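Long-range contact in reticulocyte binding protein (Streptococcus agalactiae COH1, PDB 3FAW), which probably hydrolyses alpha-1,6 linkages of pullulan and related alpha-glucans at the bacterial cell surface, as a secreted, peptidoglycan-anchored pullulanase: residues 551-563 with 708-720. Numbering follows the deposited sequence.
With CA (calcium ion), chain E.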
loop_
_atom_site.group_PDB
_atom_site.type_symbol
_atom_site.label_atom_id
_atom_site.label_comp_id
_atom_site.label_asym_id
_atom_site.label_seq_id
_atom_site.Cartn_x
_atom_site.Cartn_y
_atom_site.Cartn_z
ATOM N N ILE A 551 1.262 -19.290 -13.847
ATOM C CA ILE A 551 2.077 -20.143 -12.964
ATOM C C ILE A 551 3.586 -19.916 -13.156
ATOM O O ILE A 551 4.351 -20.025 -12.198
ATOM C CB ILE A 551 1.741 -21.649 -13.154
ATOM C CG1 ILE A 551 0.316 -21.945 -12.680
ATOM C CG2 ILE A 551 2.705 -22.531 -12.375
ATOM C CD1 ILE A 551 -0.223 -23.259 -13.189
ATOM N N LYS A 552 4.003 -19.596 -14.383
ATOM C CA LYS A 552 5.408 -19.237 -14.688
ATOM C C LYS A 552 5.766 -17.765 -14.407
ATOM O O LYS A 552 6.887 -17.334 -14.695
ATOM C CB LYS A 552 5.739 -19.555 -16.158
ATOM C CG LYS A 552 5.829 -21.042 -16.485
ATOM C CD LYS A 552 6.511 -21.310 -17.823
ATOM C CE LYS A 552 5.719 -20.766 -19.011
ATOM N NZ LYS A 552 6.435 -21.010 -20.299
ATOM N N ALA A 553 4.826 -17.004 -13.839
ATOM C CA ALA A 553 4.998 -15.571 -13.579
ATOM C C ALA A 553 5.070 -14.780 -14.885
ATOM O O ALA A 553 5.876 -13.858 -15.027
ATOM C CB ALA A 553 6.241 -15.307 -12.712
ATOM N N GLN A 554 4.220 -15.156 -15.833
ATOM C CA GLN A 554 4.116 -14.470 -17.111
ATOM C C GLN A 554 2.654 -14.108 -17.376
ATOM O O GLN A 554 2.008 -14.704 -18.239
ATOM C CB GLN A 554 4.680 -15.352 -18.224
ATOM C CG GLN A 554 6.163 -15.659 -18.043
ATOM C CD GLN A 554 6.668 -16.748 -18.956
ATOM O OE1 GLN A 554 5.933 -17.019 -20.026
ATOM N NE2 GLN A 554 7.709 -17.350 -18.696
ATOM N N PRO A 555 2.120 -13.132 -16.618
ATOM C CA PRO A 555 0.731 -12.703 -16.801
ATOM C C PRO A 555 0.433 -12.185 -18.202
ATOM O O PRO A 555 1.314 -11.653 -18.864
ATOM C CB PRO A 555 0.569 -11.576 -15.769
ATOM C CG PRO A 555 1.958 -11.138 -15.458
ATOM C CD PRO A 555 2.779 -12.373 -15.540
ATOM N N GLY A 556 -0.814 -12.339 -18.629
ATOM C CA GLY A 556 -1.239 -11.948 -19.969
ATOM C C GLY A 556 -1.561 -10.476 -20.152
ATOM O O GLY A 556 -1.732 -10.028 -21.288
ATOM N N ASN A 557 -1.650 -9.719 -19.055
ATOM C CA ASN A 557 -2.032 -8.300 -19.130
ATOM C C ASN A 557 -0.873 -7.300 -18.967
ATOM O O ASN A 557 -1.077 -6.096 -19.102
ATOM C CB ASN A 557 -3.165 -7.979 -18.144
ATOM C CG ASN A 557 -2.755 -8.133 -16.695
ATOM O OD1 ASN A 557 -1.776 -8.812 -16.375
ATOM N ND2 ASN A 557 -3.509 -7.502 -15.804
ATOM N N PHE A 558 0.323 -7.794 -18.660
ATOM C CA PHE A 558 1.536 -6.974 -18.739
ATOM C C PHE A 558 2.763 -7.848 -18.951
ATOM O O PHE A 558 2.747 -9.034 -18.613
ATOM C CB PHE A 558 1.705 -6.065 -17.506
ATOM C CG PHE A 558 2.159 -6.776 -16.244
ATOM C CD1 PHE A 558 3.513 -6.966 -15.979
ATOM C CD2 PHE A 558 1.234 -7.190 -15.292
ATOM C CE1 PHE A 558 3.935 -7.596 -14.807
ATOM C CE2 PHE A 558 1.645 -7.815 -14.110
ATOM C CZ PHE A 558 2.998 -8.019 -13.870
ATOM N N GLU A 559 3.814 -7.257 -19.516
ATOM C CA GLU A 559 5.061 -7.976 -19.777
ATOM C C GLU A 559 5.955 -8.002 -18.540
ATOM O O GLU A 559 6.466 -6.966 -18.110
ATOM C CB GLU A 559 5.817 -7.336 -20.952
ATOM C CG GLU A 559 7.095 -8.068 -21.384
ATOM C CD GLU A 559 6.847 -9.490 -21.871
ATOM O OE1 GLU A 559 5.738 -9.776 -22.373
ATOM O OE2 GLU A 559 7.772 -10.323 -21.757
ATOM N N ALA A 560 6.139 -9.194 -17.971
ATOM C CA ALA A 560 7.110 -9.407 -16.903
ATOM C C ALA A 560 8.332 -10.131 -17.472
ATOM O O ALA A 560 8.263 -11.324 -17.773
ATOM C CB ALA A 560 6.485 -10.217 -15.781
ATOM N N ASP A 561 9.448 -9.416 -17.621
ATOM C CA ASP A 561 10.670 -10.027 -18.164
ATOM C C ASP A 561 11.500 -10.764 -17.098
ATOM O O ASP A 561 12.535 -11.354 -17.414
ATOM C CB ASP A 561 11.518 -8.999 -18.941
ATOM C CG ASP A 561 12.231 -7.994 -18.045
ATOM O OD1 ASP A 561 11.673 -7.595 -17.004
ATOM O OD2 ASP A 561 13.358 -7.587 -18.399
ATOM N N SER A 562 11.028 -10.735 -15.852
ATOM C CA SER A 562 11.647 -11.457 -14.739
ATOM C C SER A 562 10.547 -11.895 -13.756
ATOM O O SER A 562 9.578 -11.162 -13.556
ATOM C CB SER A 562 12.676 -10.558 -14.041
ATOM O OG SER A 562 13.033 -11.042 -12.755
ATOM N N PRO A 563 10.683 -13.092 -13.147
ATOM C CA PRO A 563 9.632 -13.574 -12.237
ATOM C C PRO A 563 9.422 -12.691 -11.001
ATOM O O PRO A 563 8.308 -12.624 -10.481
ATOM C CB PRO A 563 10.119 -14.972 -11.832
ATOM C CG PRO A 563 11.570 -14.986 -12.130
ATOM C CD PRO A 563 11.787 -14.060 -13.272
ATOM N N ARG A 708 10.858 -21.261 -6.961
ATOM C CA ARG A 708 11.430 -19.938 -6.695
ATOM C C ARG A 708 12.625 -19.655 -7.604
ATOM O O ARG A 708 13.701 -19.284 -7.124
ATOM C CB ARG A 708 11.897 -19.857 -5.241
ATOM C CG ARG A 708 10.801 -19.933 -4.189
ATOM C CD ARG A 708 11.253 -20.766 -3.016
ATOM N NE ARG A 708 12.585 -20.376 -2.567
ATOM C CZ ARG A 708 13.437 -21.164 -1.916
ATOM N NH1 ARG A 708 13.124 -22.416 -1.610
ATOM N NH2 ARG A 708 14.618 -20.688 -1.566
ATOM N N LYS A 709 12.433 -19.826 -8.911
ATOM C CA LYS A 709 13.509 -19.611 -9.885
ATOM C C LYS A 709 13.812 -18.125 -10.092
ATOM O O LYS A 709 12.956 -17.264 -9.872
ATOM C CB LYS A 709 13.175 -20.275 -11.223
ATOM C CG LYS A 709 13.195 -21.786 -11.156
ATOM C CD LYS A 709 12.569 -22.420 -12.386
ATOM C CE LYS A 709 12.448 -23.927 -12.217
ATOM N NZ LYS A 709 13.750 -24.554 -11.864
ATOM N N LEU A 710 15.037 -17.844 -10.526
ATOM C CA LEU A 710 15.543 -16.474 -10.594
ATOM C C LEU A 710 15.193 -15.788 -11.911
ATOM O O LEU A 710 14.864 -14.603 -11.921
ATOM C CB LEU A 710 17.059 -16.448 -10.383
ATOM C CG LEU A 710 17.572 -16.950 -9.028
ATOM C CD1 LEU A 710 17.505 -18.470 -8.942
ATOM C CD2 LEU A 710 18.999 -16.477 -8.782
ATOM N N SER A 711 15.256 -16.532 -13.015
ATOM C CA SER A 711 15.079 -15.946 -14.344
ATOM C C SER A 711 13.915 -16.554 -15.121
ATOM O O SER A 711 13.523 -17.697 -14.882
ATOM C CB SER A 711 16.367 -16.093 -15.158
ATOM O OG SER A 711 16.622 -17.451 -15.488
ATOM N N LYS A 712 13.373 -15.764 -16.047
ATOM C CA LYS A 712 12.411 -16.245 -17.036
ATOM C C LYS A 712 13.047 -17.312 -17.928
ATOM O O LYS A 712 12.395 -18.288 -18.298
ATOM C CB LYS A 712 11.902 -15.078 -17.895
ATOM C CG LYS A 712 11.125 -15.489 -19.146
ATOM C CD LYS A 712 10.320 -14.328 -19.709
ATOM C CE LYS A 712 9.941 -14.555 -21.166
ATOM N NZ LYS A 712 9.219 -15.838 -21.366
ATOM N N ALA A 713 14.320 -17.113 -18.260
ATOM C CA ALA A 713 15.069 -18.033 -19.119
ATOM C C ALA A 713 15.026 -19.468 -18.600
ATOM O O ALA A 713 14.721 -20.392 -19.355
ATOM C CB ALA A 713 16.517 -17.565 -19.260
ATOM N N GLU A 714 15.311 -19.649 -17.313
ATOM C CA GLU A 714 15.326 -20.989 -16.719
ATOM C C GLU A 714 13.921 -21.504 -16.401
ATOM O O GLU A 714 13.697 -22.717 -16.387
ATOM C CB GLU A 714 16.248 -21.050 -15.489
ATOM C CG GLU A 714 15.743 -20.378 -14.222
ATOM C CD GLU A 714 16.830 -20.248 -13.151
ATOM O OE1 GLU A 714 17.944 -20.796 -13.340
ATOM O OE2 GLU A 714 16.572 -19.596 -12.116
ATOM N N ILE A 715 12.980 -20.592 -16.159
ATOM C CA ILE A 715 11.583 -20.969 -15.953
ATOM C C ILE A 715 10.990 -21.630 -17.206
ATOM O O ILE A 715 10.374 -22.694 -17.113
ATOM C CB ILE A 715 10.719 -19.758 -15.494
ATOM C CG1 ILE A 715 10.995 -19.447 -14.020
ATOM C CG2 ILE A 715 9.239 -20.049 -15.672
ATOM C CD1 ILE A 715 10.498 -18.091 -13.566
ATOM N N ASP A 716 11.185 -21.017 -18.371
ATOM C CA ASP A 716 10.687 -21.591 -19.635
ATOM C C ASP A 716 11.349 -22.930 -19.982
ATOM O O ASP A 716 10.733 -23.781 -20.633
ATOM C CB ASP A 716 10.883 -20.616 -20.803
ATOM C CG ASP A 716 9.928 -19.436 -20.756
ATOM O OD1 ASP A 716 8.832 -19.555 -20.177
ATOM O OD2 ASP A 716 10.274 -18.378 -21.317
ATOM N N ARG A 717 12.596 -23.106 -19.550
ATOM C CA ARG A 717 13.362 -24.322 -19.832
ATOM C C ARG A 717 13.145 -25.443 -18.824
ATOM O O ARG A 717 13.392 -26.605 -19.142
ATOM C CB ARG A 717 14.856 -24.003 -19.867
ATOM C CG ARG A 717 15.285 -23.213 -21.080
ATOM C CD ARG A 717 16.627 -22.573 -20.845
ATOM N NE ARG A 717 17.160 -21.972 -22.063
ATOM C CZ ARG A 717 18.154 -21.088 -22.097
ATOM N NH1 ARG A 717 18.736 -20.681 -20.971
ATOM N NH2 ARG A 717 18.567 -20.606 -23.265
ATOM N N GLU A 718 12.718 -25.097 -17.611
ATOM C CA GLU A 718 12.649 -26.069 -16.513
ATOM C C GLU A 718 11.251 -26.281 -15.932
ATOM O O GLU A 718 11.049 -27.219 -15.157
ATOM C CB GLU A 718 13.621 -25.668 -15.402
ATOM C CG GLU A 718 15.082 -25.651 -15.854
ATOM C CD GLU A 718 15.995 -24.836 -14.951
ATOM O OE1 GLU A 718 15.569 -24.444 -13.842
ATOM O OE2 GLU A 718 17.150 -24.585 -15.362
ATOM N N VAL A 719 10.301 -25.415 -16.291
ATOM C CA VAL A 719 8.906 -25.586 -15.897
ATOM C C VAL A 719 8.077 -25.880 -17.146
ATOM O O VAL A 719 8.030 -25.066 -18.071
ATOM C CB VAL A 719 8.355 -24.341 -15.177
ATOM C CG1 VAL A 719 6.922 -24.581 -14.716
ATOM C CG2 VAL A 719 9.246 -23.975 -13.989
ATOM N N SER A 720 7.425 -27.045 -17.158
ATOM C CA SER A 720 6.716 -27.544 -18.340
ATOM C C SER A 720 5.268 -27.940 -18.040
ATOM O O SER A 720 4.908 -28.236 -16.898
ATOM C CB SER A 720 7.481 -28.723 -18.955
ATOM O OG SER A 720 7.764 -29.725 -17.993
HETATM CA CA CA E . 11.466 -6.430 -15.045
HETATM O O HOH W 1 7.432 -23.815 -20.261
HETATM O O HOH W 2 7.532 -17.808 -22.047
HETATM O O HOH W 3 14.433 -12.995 -16.331
HETATM O O HOH W 4 13.049 -5.300 -16.464
#
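In this TIM-barrel pullulanase, the loop entering barrel strand 566-568 packs on the short helix 712-718 through a salt-bridge network of K552, K712 and D716. K552 NZ meets D716 OD1 at 2.8 Å, and Q554 NE2 donates to the same oxygen, D716 OD1, at 2.9 Å in a nearly straight bond (169°). The two donors arrive from opposite faces of the carboxylate, and the Q554 amide stands almost perpendicular to it. D716 OD2, through its syn lone pair, takes K712 NZ at 2.8 Å, so both oxygens are gripped, which probably stabilises the ionised acid. Alongside this network, the aliphatic part of K552 runs past I715 in the opposite direction, with CB 3.6 Å from I715 CG2; the bend at chi3 (-65°) then turns the ammonium across D716. The other branch of I715 reaches P563, CD1 lying 3.6 Å from P563 CG. The proline ring also packs against the backbone leading into the helix, P563 CG being 3.3 Å from L710 O. Helix 712-718 begins with a capping box formed by S711 and E714. A water bridges D561 O to K712 N, while D561 OD1 binds calcium at 2.3 Å in a site shared with M507, T510, D511, D565 and a water. I551, ending helix 544-551, and V719 both touch strand 736-742, placing the contact where the barrel domain adjoins the C-terminal sheet.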